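Local coordinates for conserved domain protein (PDB 3FBQ), which is of unknown function but is built from antiparallel beta sheets and probably belongs to the E-set (immunoglobulin-like) group of proteins, at residues F117-E122 with W137-T142; Q182-G187 with D220-R225; K190-V195 with K278-L283. All blocks are in the same frame, centred on the assembly; numbering follows the deposited sequence.

Contact 1: residues F117-E122 with W137-T142; sequences FRWNIE and WNFALT
Trp119 and Phe139 sit opposite each other in the antiparallel beta hairpin formed by strands 114-126 and 131-144, part of a three-stranded sheet whose third strand is 71-78. The short strand axes run antiparallel, 4.7 Å apart, and three hydrogen-bonded pairs, Phe117 with Leu141, Trp119 with Phe139 and Ile121 with Trp137, alternate with two non-hydrogen-bonded ones. Six backbone bonds result, among them Trp119 N to Phe139 O at 2.7 Å.

The close packing lies on the face bearing Phe117, Trp119, Ile121, Trp137, Phe139 and Leu141. Trp119 and Phe139 leave the sheet side by side, with ring planes 27° apart but slid so far that they scarcely overlap. They touch along one margin, Trp119 CE3 and CZ3 against Phe139 CD2 and CE2, the closest pair being CE3 and CD2 at 3.7 Å. CG of Trp119 stands anti to its own backbone N (chi1 -162°), which carries the indole off the sheet on the buried face, where Ile121 CD1 lies over one side of it, toward the rim. The Phe117 and Leu141 side chains lie side by side and point the same way, with Leu141 O over one face of the Phe117 ring. Strand 40-49 meets Trp119, Trp137 and Phe139, so this side is the core between two sheets, and Trp137 NE1 donates a hydrogen bond to Val40 O.

The other face is sparse and more accessible. Arg118 reaches Ala140 through its aliphatic part alone, CD to CB at 4.1 Å. The amides of Asn120 and Asn138 are nearly perpendicular, 83° between planes, and Asn138 OD1 bonds to Ser84 OG of the second subunit rather than across the hairpin.

Back on the buried side, Ile121 CG2 approaches Trp137 CE3 at 3.7 Å, while Ile121 O lies in the indole plane, at the ring edge.

Contact 2: residues Q182-G187 with D220-R225; sequences QEVSKG and DPYNIR
Val184 and Tyr222 meet at about a right angle: CG2 of the valine comes to 3.6 Å from Tyr222 CB, and CG1 lies 3.9 Å from Tyr222 CD2. The branched valine therefore packs against Tyr222 CB and obliquely against the ring atom CD2. With CG1 anti to the backbone N (chi1 -166°), both methyl groups of Val184 are presented to Tyr222.

Asn223 is turned differently. Its side chain slants across that of Glu183, the amide and carboxylate planes being 36° apart, and ND2 rests 3.4 Å from the aliphatic Glu183 CG. The amide oxygen is a polar link: Val184 N donates to Asn223 OD1 at 3.2 Å, the donor tilted 34° from the amide plane, and the same oxygen takes a weak hydrogen bond from Arg189. This side-chain acceptor appears to extend the pairing where the loop leads into strand 224-231. Two residues earlier, a backbone bond runs from Gln182 N to Ile224 O, 3.1 Å, and Gln182 O receives a CA-H contact from Asn223 CA. The aliphatic part of Gln182 lies alongside Ile224, both pointing the same way.

The loop before Ile224 is shaped by Asp220. Its OD2 accepts from Tyr222 N, making an Asx turn, and also from Asn223 N at 3.0 Å; OD2 meets Tyr222 N with its anti lone pair and Asn223 N on its syn side, out of the carboxylate plane. A salt bridge from Arg189 to the same oxygen would stabilise the carboxylate as an anion.

The contact thus lies where strand 175-184 passes, through the N-cap Ser185, into helix 186-191, beside the start of strand 224-231. Strand 162-171 touches Glu183 and Val184, and Tyr222 OH bonds to Trp192 O just beyond the helix.

Contact 3: residues K190-V195 with K278-L283; sequences KEWDSV and KKDIVL
Trp192 has CG anti to its carbonyl carbon and beside the backbone N (chi1 -55°), which with chi2 at 95° swings the six-membered part of the indole toward Lys278 and Lys279. On the other side, the Lys278 chain bends at chi2, chi3 and chi4, curling its ammonium group back over the indole toward the end of the short helix.

The tryptophan meets mostly backbone. Its CZ3 lies 3.4 Å from Lys278 C, and Lys279 CA sits in the plane of the ring at its edge, 3.6 Å from the same CZ3. Lys278 NZ makes a weak hydrogen bond to Glu191 O, 3.2 Å long. Lys278 NZ also stands almost on the normal of the Trp192 six-membered ring, 6° off, but 5.1 Å from its centroid, so any cation-pi attraction is weak at most. Glu191 OE1 is 5.4 Å from Lys278 NZ, a separation at which opposite charges may add a little without direct pairing. How the Asp280 carboxylate sits against the Trp192 ring is doubtful, since the modelled atoms come too close.

Leu248 also packs on Trp192, and Asp280 pairs through the backbone with Leu248. This is surface packing at one end of an antiparallel beta-sheet, with an aromatic side chain from the helix-to-strand connection set against the loop leading into 281-289, the outermost strand of the sheet within this chain.

In the fold
From the N terminus, contact 1 comes first, joining the neighbouring strands 114-126 and 131-144 of the three-stranded sheet and closing a hairpin of 14 intervening residues. It is complete before the eight-stranded sheet begins. There contact 2 opens at 182-187 and closes at 220-225, spanning 32 residues, while contact 3 opens at 190-195, within that span, and closes at 278-283, 82 residues later. Contacts 2 and 3 therefore cross. Their centres are 12 Å apart and both use helix 186-191, tying the sheet's middle strands 175-184 and 224-231 to its outermost strand within this chain, 281-289. The centre of contact 1 lies 36 Å from that of contact 2 and 41 Å from that of contact 3.

Contact 1: residues F117-E122 with W137-T142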
# COMPACT_ATOMS: atom_id res chain seq x y z
N PHE A 117 13.33 2.80 -12.75
CA PHE A 117 12.33 2.86 -11.67
C PHE A 117 11.08 2.05 -11.98
O PHE A 117 10.91 1.69 -13.14
CB PHE A 117 12.00 4.30 -11.36
CG PHE A 117 11.37 4.98 -12.49
CD1 PHE A 117 10.00 5.02 -12.60
CD2 PHE A 117 12.17 5.51 -13.53
CE1 PHE A 117 9.39 5.64 -13.67
CE2 PHE A 117 11.57 6.15 -14.65
CZ PHE A 117 10.17 6.24 -14.70
N ARG A 118 10.25 1.76 -10.97
CA ARG A 118 8.95 1.14 -11.27
C ARG A 118 7.92 1.91 -10.54
O ARG A 118 8.03 2.16 -9.32
CB ARG A 118 8.82 -0.36 -10.91
CG ARG A 118 10.14 -1.13 -11.08
CD ARG A 118 10.15 -2.48 -11.83
NE ARG A 118 9.46 -3.56 -11.11
CZ ARG A 118 9.50 -4.87 -11.41
NH1 ARG A 118 10.23 -5.36 -12.42
NH2 ARG A 118 8.79 -5.73 -10.66
N TRP A 119 6.90 2.30 -11.29
CA TRP A 119 5.72 2.91 -10.68
C TRP A 119 4.61 1.87 -10.59
O TRP A 119 4.03 1.47 -11.60
CB TRP A 119 5.29 4.14 -11.48
CG TRP A 119 4.39 5.02 -10.71
CD1 TRP A 119 4.34 5.13 -9.34
CD2 TRP A 119 3.40 5.90 -11.22
NE1 TRP A 119 3.37 6.04 -8.98
CE2 TRP A 119 2.77 6.52 -10.10
CE3 TRP A 119 2.97 6.24 -12.52
CZ2 TRP A 119 1.76 7.46 -10.24
CZ3 TRP A 119 1.98 7.20 -12.67
CH2 TRP A 119 1.37 7.79 -11.53
N ASN A 120 4.33 1.40 -9.40
CA ASN A 120 3.42 0.25 -9.24
C ASN A 120 2.19 0.69 -8.44
O ASN A 120 2.30 0.89 -7.21
CB ASN A 120 4.10 -0.98 -8.54
CG ASN A 120 5.31 -1.55 -9.33
OD1 ASN A 120 5.30 -1.64 -10.57
ND2 ASN A 120 6.35 -1.94 -8.60
N ILE A 121 1.04 0.86 -9.13
CA ILE A 121 -0.12 1.36 -8.42
C ILE A 121 -1.03 0.25 -8.09
O ILE A 121 -1.33 -0.56 -8.95
CB ILE A 121 -0.87 2.39 -9.20
CG1 ILE A 121 0.03 3.61 -9.30
CG2 ILE A 121 -2.29 2.73 -8.49
CD1 ILE A 121 -0.33 4.48 -10.50
N GLU A 122 -1.45 0.17 -6.85
CA GLU A 122 -2.31 -0.96 -6.52
C GLU A 122 -3.73 -0.55 -6.20
O GLU A 122 -4.52 -1.38 -5.84
CB GLU A 122 -1.76 -1.80 -5.40
CG GLU A 122 -0.31 -1.57 -5.07
CD GLU A 122 0.01 -2.07 -3.63
OE1 GLU A 122 0.81 -3.05 -3.58
OE2 GLU A 122 -0.58 -1.52 -2.59
N TRP A 137 -1.75 -0.95 -11.98
CA TRP A 137 -1.36 -0.13 -13.09
C TRP A 137 0.10 0.02 -12.87
O TRP A 137 0.50 0.49 -11.83
CB TRP A 137 -2.02 1.23 -12.97
CG TRP A 137 -3.56 1.26 -13.01
CD1 TRP A 137 -4.32 1.62 -14.06
CD2 TRP A 137 -4.49 0.93 -11.93
NE1 TRP A 137 -5.67 1.53 -13.73
CE2 TRP A 137 -5.80 1.12 -12.43
CE3 TRP A 137 -4.34 0.47 -10.61
CZ2 TRP A 137 -6.95 0.89 -11.66
CZ3 TRP A 137 -5.45 0.24 -9.85
CH2 TRP A 137 -6.75 0.44 -10.36
N ASN A 138 0.93 -0.43 -13.81
CA ASN A 138 2.37 -0.54 -13.59
C ASN A 138 3.14 0.09 -14.72
O ASN A 138 2.77 -0.08 -15.88
CB ASN A 138 2.77 -2.00 -13.49
CG ASN A 138 2.01 -2.72 -12.39
OD1 ASN A 138 1.78 -3.92 -12.50
ND2 ASN A 138 1.54 -1.99 -11.36
N PHE A 139 4.21 0.82 -14.41
CA PHE A 139 5.16 1.21 -15.42
C PHE A 139 6.52 0.84 -14.88
O PHE A 139 6.84 1.12 -13.72
CB PHE A 139 5.11 2.72 -15.75
CG PHE A 139 3.71 3.28 -15.95
CD1 PHE A 139 3.31 3.73 -17.18
CD2 PHE A 139 2.80 3.38 -14.88
CE1 PHE A 139 2.00 4.27 -17.37
CE2 PHE A 139 1.51 3.87 -15.06
CZ PHE A 139 1.10 4.34 -16.29
N ALA A 140 7.30 0.20 -15.75
CA ALA A 140 8.70 -0.18 -15.48
C ALA A 140 9.57 0.48 -16.54
O ALA A 140 9.54 0.09 -17.69
CB ALA A 140 8.84 -1.68 -15.58
N LEU A 141 10.38 1.46 -16.20
CA LEU A 141 11.18 2.07 -17.26
C LEU A 141 12.49 2.71 -16.75
O LEU A 141 12.63 2.98 -15.56
CB LEU A 141 10.30 3.02 -18.10
CG LEU A 141 9.40 3.95 -17.29
CD1 LEU A 141 9.99 5.27 -17.44
CD2 LEU A 141 7.97 4.02 -17.80
N THR A 142 13.49 2.91 -17.58
CA THR A 142 14.68 3.54 -17.00
C THR A 142 14.90 4.92 -17.70
O THR A 142 14.69 5.03 -18.91
CB THR A 142 15.88 2.63 -17.11
OG1 THR A 142 16.37 2.70 -18.43
CG2 THR A 142 15.45 1.14 -16.97

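Contact 2: residues Q182-G187 with D220-R225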
# COMPACT_ATOMS: atom_id res chain seq x y z
N GLN A 182 23.01 19.08 9.56
CA GLN A 182 22.95 19.78 10.82
C GLN A 182 23.64 18.89 11.79
O GLN A 182 23.53 17.66 11.68
CB GLN A 182 21.49 20.04 11.27
CG GLN A 182 20.55 18.84 11.27
CD GLN A 182 19.11 19.20 11.69
OE1 GLN A 182 18.55 18.64 12.67
NE2 GLN A 182 18.49 20.09 10.93
N GLU A 183 24.38 19.52 12.71
CA GLU A 183 24.89 18.91 13.95
C GLU A 183 24.37 19.63 15.22
O GLU A 183 24.25 20.86 15.25
CB GLU A 183 26.39 18.88 13.93
CG GLU A 183 26.94 17.90 12.93
CD GLU A 183 28.39 18.20 12.58
OE1 GLU A 183 29.17 18.48 13.51
OE2 GLU A 183 28.74 18.17 11.37
N VAL A 184 24.03 18.84 16.24
CA VAL A 184 23.49 19.31 17.52
C VAL A 184 24.36 18.76 18.70
O VAL A 184 24.66 17.55 18.78
CB VAL A 184 22.02 18.84 17.69
CG1 VAL A 184 21.34 19.58 18.82
CG2 VAL A 184 21.25 19.06 16.43
N SER A 185 24.75 19.66 19.61
CA SER A 185 25.64 19.31 20.73
C SER A 185 24.88 18.65 21.87
O SER A 185 23.66 18.83 21.98
CB SER A 185 26.29 20.56 21.30
OG SER A 185 25.30 21.28 22.02
N LYS A 186 25.62 17.96 22.74
CA LYS A 186 25.02 17.42 23.98
C LYS A 186 24.27 18.51 24.77
O LYS A 186 23.15 18.28 25.18
CB LYS A 186 26.00 16.58 24.84
CG LYS A 186 27.14 17.35 25.52
CD LYS A 186 26.81 17.80 27.00
CE LYS A 186 27.70 18.97 27.49
NZ LYS A 186 28.50 18.57 28.70
N GLY A 187 24.86 19.70 24.91
CA GLY A 187 24.14 20.84 25.49
C GLY A 187 22.76 20.99 24.87
O GLY A 187 21.73 20.74 25.52
N ASP A 220 20.77 9.52 14.36
CA ASP A 220 20.10 9.95 15.53
C ASP A 220 19.09 11.01 15.16
O ASP A 220 19.01 11.40 14.01
CB ASP A 220 21.06 10.33 16.66
CG ASP A 220 21.94 11.50 16.32
OD1 ASP A 220 23.18 11.28 16.27
OD2 ASP A 220 21.40 12.62 16.14
N PRO A 221 18.26 11.41 16.14
CA PRO A 221 17.19 12.29 15.72
C PRO A 221 17.63 13.69 15.33
O PRO A 221 16.77 14.46 14.94
CB PRO A 221 16.26 12.32 16.97
CG PRO A 221 16.53 11.07 17.66
CD PRO A 221 17.98 10.80 17.45
N TYR A 222 18.94 13.99 15.40
CA TYR A 222 19.49 15.38 15.42
C TYR A 222 20.47 15.70 14.33
O TYR A 222 20.36 16.75 13.70
CB TYR A 222 20.27 15.63 16.70
CG TYR A 222 19.46 15.60 17.94
CD1 TYR A 222 19.40 14.44 18.74
CD2 TYR A 222 18.73 16.73 18.34
CE1 TYR A 222 18.64 14.41 19.92
CE2 TYR A 222 17.93 16.70 19.52
CZ TYR A 222 17.91 15.53 20.30
OH TYR A 222 17.14 15.50 21.44
N ASN A 223 21.48 14.84 14.16
CA ASN A 223 22.43 14.96 13.05
C ASN A 223 21.88 14.39 11.72
O ASN A 223 22.04 13.18 11.44
CB ASN A 223 23.73 14.27 13.43
CG ASN A 223 24.56 15.09 14.45
OD1 ASN A 223 24.03 15.81 15.33
ND2 ASN A 223 25.87 14.97 14.33
N ILE A 224 21.23 15.26 10.92
CA ILE A 224 20.52 14.88 9.71
C ILE A 224 21.27 15.44 8.47
O ILE A 224 21.48 16.63 8.37
CB ILE A 224 19.01 15.43 9.71
CG1 ILE A 224 18.23 15.19 11.02
CG2 ILE A 224 18.21 14.95 8.56
CD1 ILE A 224 18.57 13.96 11.74
N ARG A 225 21.63 14.59 7.52
CA ARG A 225 22.01 15.02 6.19
C ARG A 225 20.73 15.31 5.44
O ARG A 225 19.77 14.53 5.55
CB ARG A 225 22.79 13.94 5.47
CG ARG A 225 23.75 13.19 6.44
CD ARG A 225 24.82 12.40 5.74
NE ARG A 225 25.28 13.10 4.52
CZ ARG A 225 25.95 12.51 3.52
NH1 ARG A 225 26.23 11.21 3.59
NH2 ARG A 225 26.32 13.21 2.44

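Contact 3: residues K190-V195 with K278-L283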
# COMPACT_ATOMS: atom_id res chain seq x y z
N LYS A 190 19.66 18.57 24.69
CA LYS A 190 19.03 18.37 25.96
C LYS A 190 17.86 19.30 26.16
O LYS A 190 16.85 18.90 26.76
CB LYS A 190 20.04 18.47 27.09
CG LYS A 190 20.90 17.21 27.19
CD LYS A 190 21.37 16.92 28.63
CE LYS A 190 22.37 17.94 29.17
NZ LYS A 190 23.73 17.72 28.60
N GLU A 191 17.94 20.51 25.63
CA GLU A 191 16.79 21.40 25.80
C GLU A 191 15.80 21.43 24.63
O GLU A 191 14.89 22.26 24.61
CB GLU A 191 17.20 22.82 26.26
CG GLU A 191 18.03 23.62 25.29
CD GLU A 191 17.99 25.15 25.56
OE1 GLU A 191 16.91 25.78 25.37
OE2 GLU A 191 19.03 25.72 25.95
N TRP A 192 15.99 20.53 23.67
CA TRP A 192 15.29 20.61 22.40
C TRP A 192 15.22 19.24 21.72
O TRP A 192 16.17 18.46 21.78
CB TRP A 192 15.98 21.62 21.47
CG TRP A 192 16.12 22.98 22.07
CD1 TRP A 192 17.21 23.48 22.72
CD2 TRP A 192 15.13 24.02 22.08
NE1 TRP A 192 16.96 24.77 23.14
CE2 TRP A 192 15.70 25.13 22.75
CE3 TRP A 192 13.83 24.13 21.58
CZ2 TRP A 192 15.01 26.32 22.94
CZ3 TRP A 192 13.15 25.32 21.77
CH2 TRP A 192 13.73 26.40 22.44
N ASP A 193 14.10 18.97 21.08
CA ASP A 193 13.80 17.62 20.60
C ASP A 193 13.40 17.63 19.13
O ASP A 193 13.14 16.58 18.54
CB ASP A 193 12.68 16.99 21.44
CG ASP A 193 13.14 16.63 22.84
OD1 ASP A 193 14.30 16.19 22.99
OD2 ASP A 193 12.33 16.78 23.79
N SER A 194 13.37 18.82 18.54
CA SER A 194 13.07 18.96 17.12
C SER A 194 13.84 20.13 16.51
O SER A 194 13.26 21.19 16.25
CB SER A 194 11.57 19.14 16.90
OG SER A 194 11.31 20.02 15.82
N VAL A 195 15.13 19.93 16.28
CA VAL A 195 15.94 20.91 15.55
C VAL A 195 15.85 20.68 14.05
O VAL A 195 16.13 19.58 13.56
CB VAL A 195 17.41 20.85 15.99
CG1 VAL A 195 18.17 22.06 15.46
CG2 VAL A 195 17.52 20.78 17.50
N LYS A 278 10.34 27.61 24.76
CA LYS A 278 10.58 26.19 24.54
C LYS A 278 10.12 25.76 23.15
O LYS A 278 9.97 24.56 22.88
CB LYS A 278 9.87 25.35 25.61
CG LYS A 278 10.73 25.05 26.83
CD LYS A 278 12.17 25.50 26.62
CE LYS A 278 13.12 24.31 26.60
NZ LYS A 278 12.39 23.02 26.43
N LYS A 279 9.90 26.73 22.28
CA LYS A 279 9.92 26.49 20.84
C LYS A 279 10.26 27.77 20.07
O LYS A 279 9.39 28.60 19.83
CB LYS A 279 8.58 25.93 20.37
CG LYS A 279 7.74 25.33 21.48
CD LYS A 279 6.52 24.61 20.92
CE LYS A 279 5.25 25.44 21.12
NZ LYS A 279 4.57 25.10 22.40
N ASP A 280 11.53 27.91 19.70
CA ASP A 280 11.97 29.06 18.85
C ASP A 280 12.66 28.88 17.45
O ASP A 280 12.86 27.77 16.97
CB ASP A 280 12.65 30.20 19.69
CG ASP A 280 13.96 29.78 20.40
OD1 ASP A 280 14.13 28.60 20.79
OD2 ASP A 280 14.82 30.68 20.59
N ILE A 281 12.96 30.01 16.81
CA ILE A 281 13.60 30.08 15.52
C ILE A 281 14.87 30.98 15.65
O ILE A 281 14.79 32.06 16.22
CB ILE A 281 12.56 30.60 14.45
CG1 ILE A 281 11.29 29.71 14.48
CG2 ILE A 281 13.22 30.75 13.02
CD1 ILE A 281 10.51 29.51 13.12
N VAL A 282 16.04 30.52 15.16
CA VAL A 282 17.31 31.32 15.15
C VAL A 282 17.98 31.35 13.73
O VAL A 282 17.43 30.67 12.83
CB VAL A 282 18.27 30.93 16.37
CG1 VAL A 282 17.46 30.67 17.63
CG2 VAL A 282 19.13 29.75 16.09
N LEU A 283 19.11 32.08 13.52
CA LEU A 283 19.81 32.25 12.21
C LEU A 283 21.34 32.29 12.21
O LEU A 283 21.91 32.31 13.26
CB LEU A 283 19.35 33.52 11.54
CG LEU A 283 18.01 34.07 11.96
CD1 LEU A 283 16.90 33.32 11.31
CD2 LEU A 283 17.90 34.03 13.46